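Local coordinates for tyrocidine synthetase 3 (Brevibacillus brevis, PDB 2JGP), which probably forms peptide bonds during nonribosomal synthesis of the antibiotic tyrocidine, using a peptidyl carrier domain joined to a condensation domain, at residues A[144-149]-A[234-239]; A[249-254]-A[361-366]. One frame throughout, in Å; residues are numbered along the deposited sequence. Where two conformers were deposited one is given.

Contact 1 (A[144-149]-A[234-239])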
ATOM      1  N   ILE A 144       0.738  17.386  16.428  1.00 60.42           N
ATOM      2  CA  ILE A 144      -0.701  17.293  16.663  1.00 59.97           C
ATOM      3  C   ILE A 144      -1.422  18.520  16.104  1.00 59.87           C
ATOM      4  O   ILE A 144      -2.470  18.388  15.483  1.00 59.40           O
ATOM      5  CB  ILE A 144      -1.015  17.130  18.166  1.00 60.06           C
ATOM      6  CG1 ILE A 144      -0.508  15.772  18.667  1.00 60.04           C
ATOM      7  CG2 ILE A 144      -2.512  17.237  18.417  1.00 59.70           C
ATOM      8  CD1 ILE A 144      -0.405  15.673  20.180  1.00 59.61           C
ATOM      9  N   ALA A 145      -0.853  19.707  16.318  1.00 59.72           N
ATOM     10  CA  ALA A 145      -1.393  20.937  15.727  1.00 60.02           C
ATOM     11  C   ALA A 145      -1.357  20.899  14.196  1.00 60.13           C
ATOM     12  O   ALA A 145      -2.285  21.370  13.536  1.00 60.19           O
ATOM     13  CB  ALA A 145      -0.625  22.159  16.235  1.00 59.80           C
ATOM     14  N   ARG A 146      -0.287  20.331  13.644  1.00 60.35           N
ATOM     15  CA  ARG A 146      -0.072  20.294  12.192  1.00 60.54           C
ATOM     16  C   ARG A 146      -0.998  19.333  11.452  1.00 60.36           C
ATOM     17  O   ARG A 146      -1.495  19.657  10.371  1.00 60.02           O
ATOM     18  CB  ARG A 146       1.387  19.919  11.895  1.00 60.70           C
ATOM     19  CG  ARG A 146       1.716  19.667  10.429  1.00 61.12           C
ATOM     20  CD  ARG A 146       3.220  19.471  10.263  1.00 62.58           C
ATOM     21  NE  ARG A 146       3.591  18.979   8.936  1.00 62.68           N
ATOM     22  CZ  ARG A 146       3.634  19.734   7.841  1.00 62.50           C
ATOM     23  NH1 ARG A 146       3.279  21.009   7.881  1.00 62.82           N
ATOM     24  NH2 ARG A 146       4.005  19.194   6.691  1.00 63.11           N
ATOM     25  N   HIS A 147      -1.206  18.148  12.018  1.00 60.70           N
ATOM     26  CA  HIS A 147      -1.904  17.069  11.324  1.00 60.70           C
ATOM     27  C   HIS A 147      -3.310  16.866  11.878  1.00 60.70           C
ATOM     28  O   HIS A 147      -3.468  16.405  13.005  1.00 60.33           O
ATOM     29  CB  HIS A 147      -1.093  15.773  11.440  1.00 60.88           C
ATOM     30  CG  HIS A 147       0.226  15.825  10.736  1.00 60.76           C
ATOM     31  ND1 HIS A 147       0.333  15.942   9.366  1.00 61.79           N
ATOM     32  CD2 HIS A 147       1.493  15.789  11.209  1.00 61.75           C
ATOM     33  CE1 HIS A 147       1.609  15.972   9.027  1.00 62.08           C
ATOM     34  NE2 HIS A 147       2.334  15.880  10.126  1.00 61.88           N
ATOM     35  N   GLU A 148      -4.327  17.210  11.081  1.00 60.85           N
ATOM     36  CA  GLU A 148      -5.724  17.135  11.520  1.00 60.80           C
ATOM     37  C   GLU A 148      -6.127  15.740  11.965  1.00 60.70           C
ATOM     38  O   GLU A 148      -7.014  15.595  12.813  1.00 60.79           O
ATOM     39  CB  GLU A 148      -6.694  17.591  10.423  1.00 61.30           C
ATOM     40  CG  GLU A 148      -6.901  19.079  10.342  1.00 62.94           C
ATOM     41  CD  GLU A 148      -8.048  19.484   9.420  1.00 65.28           C
ATOM     42  OE1 GLU A 148      -8.605  18.627   8.696  1.00 65.71           O
ATOM     43  OE2 GLU A 148      -8.380  20.686   9.421  1.00 68.31           O
ATOM     44  N   SER A 149      -5.506  14.716  11.385  1.00 60.13           N
ATOM     45  CA  SER A 149      -5.797  13.340  11.783  1.00 59.91           C
ATOM     46  C   SER A 149      -5.466  13.097  13.260  1.00 59.25           C
ATOM     47  O   SER A 149      -6.107  12.276  13.914  1.00 59.36           O
ATOM     48  CB  SER A 149      -5.054  12.346  10.891  1.00 60.00           C
ATOM     49  OG  SER A 149      -5.622  12.334   9.586  1.00 60.78           O
ATOM     50  N   LEU A 234       7.587  10.372  12.040  1.00 63.52           N
ATOM     51  CA  LEU A 234       8.960  10.233  12.542  1.00 63.58           C
ATOM     52  C   LEU A 234       9.892  11.302  11.971  1.00 63.55           C
ATOM     53  O   LEU A 234      10.636  11.953  12.716  1.00 63.09           O
ATOM     54  CB  LEU A 234       9.522   8.844  12.212  1.00 63.94           C
ATOM     55  CG  LEU A 234      10.976   8.575  12.636  1.00 64.28           C
ATOM     56  CD1 LEU A 234      11.217   8.904  14.104  1.00 63.76           C
ATOM     57  CD2 LEU A 234      11.347   7.129  12.349  1.00 65.17           C
ATOM     58  N   ALA A 235       9.867  11.457  10.648  1.00 63.41           N
ATOM     59  CA  ALA A 235      10.724  12.418   9.962  1.00 63.46           C
ATOM     60  C   ALA A 235      10.446  13.828  10.451  1.00 63.58           C
ATOM     61  O   ALA A 235      11.373  14.582  10.736  1.00 63.31           O
ATOM     62  CB  ALA A 235      10.521  12.338   8.444  1.00 63.34           C
ATOM     63  N   GLU A 236       9.168  14.172  10.564  1.00 63.52           N
ATOM     64  CA  GLU A 236       8.770  15.525  10.947  1.00 63.90           C
ATOM     65  C   GLU A 236       8.994  15.802  12.430  1.00 64.11           C
ATOM     66  O   GLU A 236       9.260  16.940  12.811  1.00 64.22           O
ATOM     67  CB  GLU A 236       7.318  15.791  10.556  1.00 64.03           C
ATOM     68  CG  GLU A 236       7.114  15.802   9.049  1.00 64.14           C
ATOM     69  CD  GLU A 236       5.761  16.312   8.636  1.00 64.99           C
ATOM     70  OE1 GLU A 236       4.902  16.509   9.515  1.00 65.65           O
ATOM     71  OE2 GLU A 236       5.552  16.511   7.422  1.00 66.32           O
ATOM     72  N   TRP A 237       8.889  14.766  13.261  1.00 64.33           N
ATOM     73  CA  TRP A 237       9.207  14.894  14.680  1.00 64.48           C
ATOM     74  C   TRP A 237      10.682  15.284  14.849  1.00 64.35           C
ATOM     75  O   TRP A 237      11.008  16.210  15.597  1.00 64.18           O
ATOM     76  CB  TRP A 237       8.913  13.591  15.431  1.00 64.53           C
ATOM     77  CG  TRP A 237       9.248  13.694  16.882  1.00 65.22           C
ATOM     78  CD1 TRP A 237       8.468  14.220  17.863  1.00 65.12           C
ATOM     79  CD2 TRP A 237      10.477  13.302  17.508  1.00 65.39           C
ATOM     80  NE1 TRP A 237       9.129  14.174  19.069  1.00 65.82           N
ATOM     81  CE2 TRP A 237      10.364  13.614  18.878  1.00 65.51           C
ATOM     82  CE3 TRP A 237      11.660  12.714  17.044  1.00 65.62           C
ATOM     83  CZ2 TRP A 237      11.388  13.357  19.792  1.00 65.19           C
ATOM     84  CZ3 TRP A 237      12.679  12.455  17.956  1.00 65.16           C
ATOM     85  CH2 TRP A 237      12.533  12.778  19.314  1.00 64.93           C
ATOM     86  N   VAL A 238      11.559  14.573  14.141  1.00 64.33           N
ATOM     87  CA  VAL A 238      12.998  14.854  14.139  1.00 64.45           C
ATOM     88  C   VAL A 238      13.296  16.283  13.680  1.00 64.52           C
ATOM     89  O   VAL A 238      14.115  16.981  14.288  1.00 64.46           O
ATOM     90  CB  VAL A 238      13.758  13.854  13.223  1.00 64.54           C
ATOM     91  CG1 VAL A 238      15.188  14.316  12.963  1.00 64.49           C
ATOM     92  CG2 VAL A 238      13.747  12.461  13.843  1.00 64.46           C
ATOM     93  N   GLN A 239      12.632  16.709  12.608  1.00 64.50           N
ATOM     94  CA  GLN A 239      12.784  18.071  12.088  1.00 64.45           C
ATOM     95  C   GLN A 239      12.280  19.120  13.084  1.00 64.56           C
ATOM     96  O   GLN A 239      12.968  20.110  13.349  1.00 64.23           O
ATOM     97  CB  GLN A 239      12.048  18.223  10.751  1.00 64.34           C
ATOM     98  CG  GLN A 239      12.745  17.551   9.576  1.00 64.75           C
ATOM     99  CD  GLN A 239      11.889  17.535   8.321  1.00 65.45           C
ATOM    100  OE1 GLN A 239      10.918  16.785   8.231  1.00 67.46           O
ATOM    101  NE2 GLN A 239      12.248  18.361   7.346  1.00 67.00           N
TER

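Contact 2 (A[249-254]-A[361-366])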
ATOM      1  N   LEU A 249       0.544  22.143   4.292  1.00 66.81           N
ATOM      2  CA  LEU A 249      -0.249  21.053   3.720  1.00 66.26           C
ATOM      3  C   LEU A 249      -1.467  21.613   2.994  1.00 66.10           C
ATOM      4  O   LEU A 249      -2.367  22.173   3.622  1.00 66.18           O
ATOM      5  CB  LEU A 249      -0.700  20.086   4.821  1.00 66.09           C
ATOM      6  CG  LEU A 249       0.410  19.338   5.568  1.00 65.72           C
ATOM      7  CD1 LEU A 249      -0.049  18.901   6.962  1.00 66.08           C
ATOM      8  CD2 LEU A 249       0.884  18.143   4.766  1.00 65.56           C
ATOM      9  N   ARG A 250      -1.496  21.458   1.673  1.00 65.68           N
ATOM     10  CA  ARG A 250      -2.603  21.965   0.861  1.00 65.64           C
ATOM     11  C   ARG A 250      -3.909  21.235   1.136  1.00 64.75           C
ATOM     12  O   ARG A 250      -4.976  21.851   1.192  1.00 64.20           O
ATOM     13  CB  ARG A 250      -2.285  21.835  -0.636  1.00 66.13           C
ATOM     14  CG  ARG A 250      -3.446  22.274  -1.519  1.00 67.81           C
ATOM     15  CD  ARG A 250      -3.112  22.348  -2.992  1.00 69.90           C
ATOM     16  NE  ARG A 250      -4.256  22.916  -3.702  1.00 72.10           N
ATOM     17  CZ  ARG A 250      -5.310  22.228  -4.144  1.00 73.99           C
ATOM     18  NH1 ARG A 250      -5.385  20.911  -4.001  1.00 75.23           N
ATOM     19  NH2 ARG A 250      -6.297  22.869  -4.758  1.00 75.35           N
ATOM     20  N   ILE A 251      -3.808  19.916   1.273  1.00 63.82           N
ATOM     21  CA  ILE A 251      -4.960  19.040   1.345  1.00 63.41           C
ATOM     22  C   ILE A 251      -4.890  18.228   2.637  1.00 62.87           C
ATOM     23  O   ILE A 251      -3.809  17.813   3.061  1.00 62.67           O
ATOM     24  CB  ILE A 251      -4.993  18.098   0.104  1.00 63.19           C
ATOM     25  CG1 ILE A 251      -5.073  18.911  -1.200  1.00 63.52           C
ATOM     26  CG2 ILE A 251      -6.149  17.133   0.173  1.00 63.96           C
ATOM     27  CD1 ILE A 251      -6.352  19.727  -1.354  1.00 63.25           C
ATOM     28  N   GLN A 252      -6.053  18.016   3.256  1.00 62.72           N
ATOM     29  CA  GLN A 252      -6.118  17.230   4.493  0.50 62.42           C
ATOM     30  C   GLN A 252      -6.953  15.972   4.312  1.00 62.12           C
ATOM     31  O   GLN A 252      -7.617  15.788   3.295  1.00 61.50           O
ATOM     32  CB  GLN A 252      -6.639  18.083   5.655  0.50 62.66           C
ATOM     33  CG  GLN A 252      -5.523  18.728   6.482  0.50 63.09           C
ATOM     34  CD  GLN A 252      -4.812  17.741   7.397  0.50 63.49           C
ATOM     35  OE1 GLN A 252      -5.153  16.547   7.446  0.50 64.77           O
ATOM     36  NE2 GLN A 252      -3.808  18.233   8.128  0.50 61.37           N
ATOM     37  N   TYR A 253      -6.894  15.073   5.295  1.00 61.48           N
ATOM     38  CA  TYR A 253      -7.593  13.794   5.173  1.00 61.23           C
ATOM     39  C   TYR A 253      -9.093  13.977   4.946  1.00 60.86           C
ATOM     40  O   TYR A 253      -9.681  13.276   4.132  1.00 60.88           O
ATOM     41  CB  TYR A 253      -7.360  12.884   6.386  1.00 61.56           C
ATOM     42  CG  TYR A 253      -7.760  11.455   6.108  1.00 61.15           C
ATOM     43  CD1 TYR A 253      -6.902  10.600   5.432  1.00 62.38           C
ATOM     44  CD2 TYR A 253      -9.011  10.965   6.482  1.00 62.05           C
ATOM     45  CE1 TYR A 253      -7.261   9.299   5.145  1.00 61.98           C
ATOM     46  CE2 TYR A 253      -9.376   9.661   6.206  1.00 62.07           C
ATOM     47  CZ  TYR A 253      -8.496   8.827   5.537  1.00 61.96           C
ATOM     48  OH  TYR A 253      -8.842   7.524   5.262  1.00 62.12           O
ATOM     49  N   LYS A 254      -9.711  14.927   5.639  1.00 60.72           N
ATOM     50  CA  LYS A 254     -11.160  15.129   5.498  1.00 60.79           C
ATOM     51  C   LYS A 254     -11.542  15.527   4.067  1.00 60.40           C
ATOM     52  O   LYS A 254     -12.637  15.209   3.610  1.00 60.04           O
ATOM     53  CB  LYS A 254     -11.689  16.153   6.508  1.00 61.19           C
ATOM     54  CG  LYS A 254     -11.244  17.593   6.307  1.00 62.13           C
ATOM     55  CD  LYS A 254     -11.746  18.435   7.473  1.00 63.68           C
ATOM     56  CE  LYS A 254     -11.598  19.920   7.216  1.00 64.95           C
ATOM     57  NZ  LYS A 254     -10.178  20.340   7.136  1.00 65.64           N
ATOM     58  N   HIS A 361      -2.035  10.703  -5.866  1.00 63.36           N
ATOM     59  CA  HIS A 361      -1.851  12.079  -6.306  1.00 63.11           C
ATOM     60  C   HIS A 361      -0.829  12.742  -5.396  1.00 62.73           C
ATOM     61  O   HIS A 361      -0.766  12.440  -4.206  1.00 63.00           O
ATOM     62  CB  HIS A 361      -3.181  12.845  -6.274  1.00 63.09           C
ATOM     63  CG  HIS A 361      -3.123  14.185  -6.942  1.00 63.70           C
ATOM     64  ND1 HIS A 361      -2.691  15.321  -6.292  1.00 63.45           N
ATOM     65  CD2 HIS A 361      -3.420  14.566  -8.207  1.00 64.26           C
ATOM     66  CE1 HIS A 361      -2.736  16.346  -7.124  1.00 64.52           C
ATOM     67  NE2 HIS A 361      -3.172  15.915  -8.294  1.00 64.44           N
ATOM     68  N   ALA A 362      -0.031  13.639  -5.971  1.00 62.46           N
ATOM     69  CA  ALA A 362       0.966  14.403  -5.223  1.00 62.14           C
ATOM     70  C   ALA A 362       0.419  14.924  -3.893  1.00 61.87           C
ATOM     71  O   ALA A 362       1.079  14.818  -2.864  1.00 62.13           O
ATOM     72  CB  ALA A 362       1.473  15.569  -6.073  1.00 62.37           C
ATOM     73  N   ASP A 363      -0.794  15.472  -3.921  1.00 61.55           N
ATOM     74  CA  ASP A 363      -1.391  16.119  -2.747  1.00 61.38           C
ATOM     75  C   ASP A 363      -1.696  15.163  -1.594  1.00 60.96           C
ATOM     76  O   ASP A 363      -1.837  15.598  -0.453  1.00 60.81           O
ATOM     77  CB  ASP A 363      -2.668  16.880  -3.141  1.00 61.35           C
ATOM     78  CG  ASP A 363      -2.385  18.144  -3.947  1.00 61.89           C
ATOM     79  OD1 ASP A 363      -3.331  18.655  -4.581  1.00 61.78           O
ATOM     80  OD2 ASP A 363      -1.232  18.631  -3.956  1.00 62.61           O
ATOM     81  N   LEU A 364      -1.815  13.868  -1.888  1.00 60.71           N
ATOM     82  CA  LEU A 364      -2.061  12.867  -0.857  1.00 60.71           C
ATOM     83  C   LEU A 364      -0.782  12.355  -0.195  1.00 60.65           C
ATOM     84  O   LEU A 364      -0.844  11.762   0.881  1.00 60.79           O
ATOM     85  CB  LEU A 364      -2.842  11.681  -1.435  1.00 60.58           C
ATOM     86  CG  LEU A 364      -4.203  11.982  -2.069  1.00 60.52           C
ATOM     87  CD1 LEU A 364      -4.879  10.682  -2.487  1.00 60.88           C
ATOM     88  CD2 LEU A 364      -5.109  12.776  -1.128  1.00 59.60           C
ATOM     89  N   GLU A 365       0.369  12.579  -0.825  1.00 60.87           N
ATOM     90  CA  GLU A 365       1.630  11.998  -0.355  1.00 61.12           C
ATOM     91  C   GLU A 365       2.082  12.442   1.054  1.00 61.13           C
ATOM     92  O   GLU A 365       2.624  11.621   1.803  1.00 60.81           O
ATOM     93  CB  GLU A 365       2.751  12.232  -1.388  1.00 61.25           C
ATOM     94  CG  GLU A 365       2.526  11.473  -2.706  1.00 62.48           C
ATOM     95  CD  GLU A 365       3.535  11.827  -3.795  1.00 64.02           C
ATOM     96  OE1 GLU A 365       3.287  11.482  -4.975  1.00 63.79           O
ATOM     97  OE2 GLU A 365       4.562  12.463  -3.482  1.00 65.27           O
ATOM     98  N   PRO A 366       1.863  13.724   1.425  1.00 61.06           N
ATOM     99  CA  PRO A 366       2.362  14.201   2.717  1.00 61.26           C
ATOM    100  C   PRO A 366       1.361  14.106   3.870  1.00 61.19           C
ATOM    101  O   PRO A 366       1.688  14.503   4.989  1.00 61.70           O
ATOM    102  CB  PRO A 366       2.675  15.669   2.425  1.00 61.43           C
ATOM    103  CG  PRO A 366       1.639  16.071   1.416  1.00 61.22           C
ATOM    104  CD  PRO A 366       1.198  14.814   0.687  1.00 61.49           C
TER
HETATM  105  O   HOH W   1      -1.561  17.635   1.279  1.00 39.72           O

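Contact 1 (A[144-149]-A[234-239])
E236 reaches out from helix 227-241 and is met by R146 and H147. R146 approaches side-on, crossing the glutamate at about a right angle. Its NE donates to E236 OE1 at 2.9 Å, and its NH2 reaches E236 OE2 at 3.2 Å. The two form a salt bridge with one nitrogen on each oxygen. The guanidinium and carboxylate planes are 56° apart, and both arginine nitrogens sit above the carboxylate plane. H147 comes head-on instead. Its NE2 donates at 2.7 Å on the syn side of E236 OE1, but 30° out of the carboxylate plane, and the oxygen lies in the imidazole plane. R146 NE and H147 NE2 reach OE1 from opposite faces, which should fix the rotation of the buried carboxylate. R146 runs extended from CG to NE, with CG opposite the backbone N (chi1 173°). Its CG lies 3.8 Å above the centre of the H147 ring. R146 and H147 begin the RHExLRTxF sequence motif of condensation domains. R146 NH1 has a further partner in P247 O. The contact ties the end of helix 133-146 to helix 227-241, where W237 packs on F140, A139 and L143 of the first helix.

Contact 2 (A[249-254]-A[361-366])
R250 and D363 form a salt bridge, with R250 NH1 3.1 Å from D363 OD1. The hydrogen bond within it is weak, because the N-H...O angle is only 125°. The guanidinium and carboxylate planes are 29° apart, and OD1 approaches the guanidinium obliquely. The fully stretched R250 side chain carries its guanidinium out to the aspartate. R250 NH2 makes a second salt bridge, to E89. The charged group is therefore shared between two acids, at a largely exposed position.

A water joins the two backbones. It donates to D363 O at 2.7 Å and accepts from I251 N at 3.2 Å. On the D363 side, the turn is held by H361: D363 N donates to H361 ND1 at 3.0 Å, with an angle of 169°. H361 NE2 in turn bonds E78 O, in helix 70-79.

Residues 362-364 form a short 3-10 turn in the loop between strands 350-356 and 373-379. Residues 249-254 lead into helix 253-263. Y253 opens the YxDFAVW sequence, a recurring motif of condensation domains. Y253 OH bonds M370 O and S100 OG, and its ring meets F371 edge-to-face.

Apolar contacts continue from the same aspartate. I251 CG1 rests 3.7 Å from D363 CB. CG1 stands opposite the carbonyl carbon of I251, and it also passes near D363 OD1. I251 is buried and touches P90 as well. The side chains of L249 and P366 run past one another, pointing opposite ways. L249 CD2 lies 3.8 Å from P366 CB, and the same methyl is near P366 O.

In the fold
The centres of contact 1 and contact 2 are about 14 Å apart. They follow in series along the chain, and helix 253-263 is the next helix after helix 227-241. They also touch directly: E148 OE1 and K254 NZ form a salt bridge of 2.8 Å. L249 packs on H147, and S149 OG lies 3.7 Å from Y253 CB. V368, just beyond 361-366, touches H147 and accepts a bond from S149 OG. Neither contact includes the sodium site at Q396 and D400. Contact 1 uses the helix that starts at the last glycine of the HHxxxDG motif, the probable catalytic sequence of condensation domains. Contact 2 bonds toward the carrier, to helix 70-79 and to E89 beyond it.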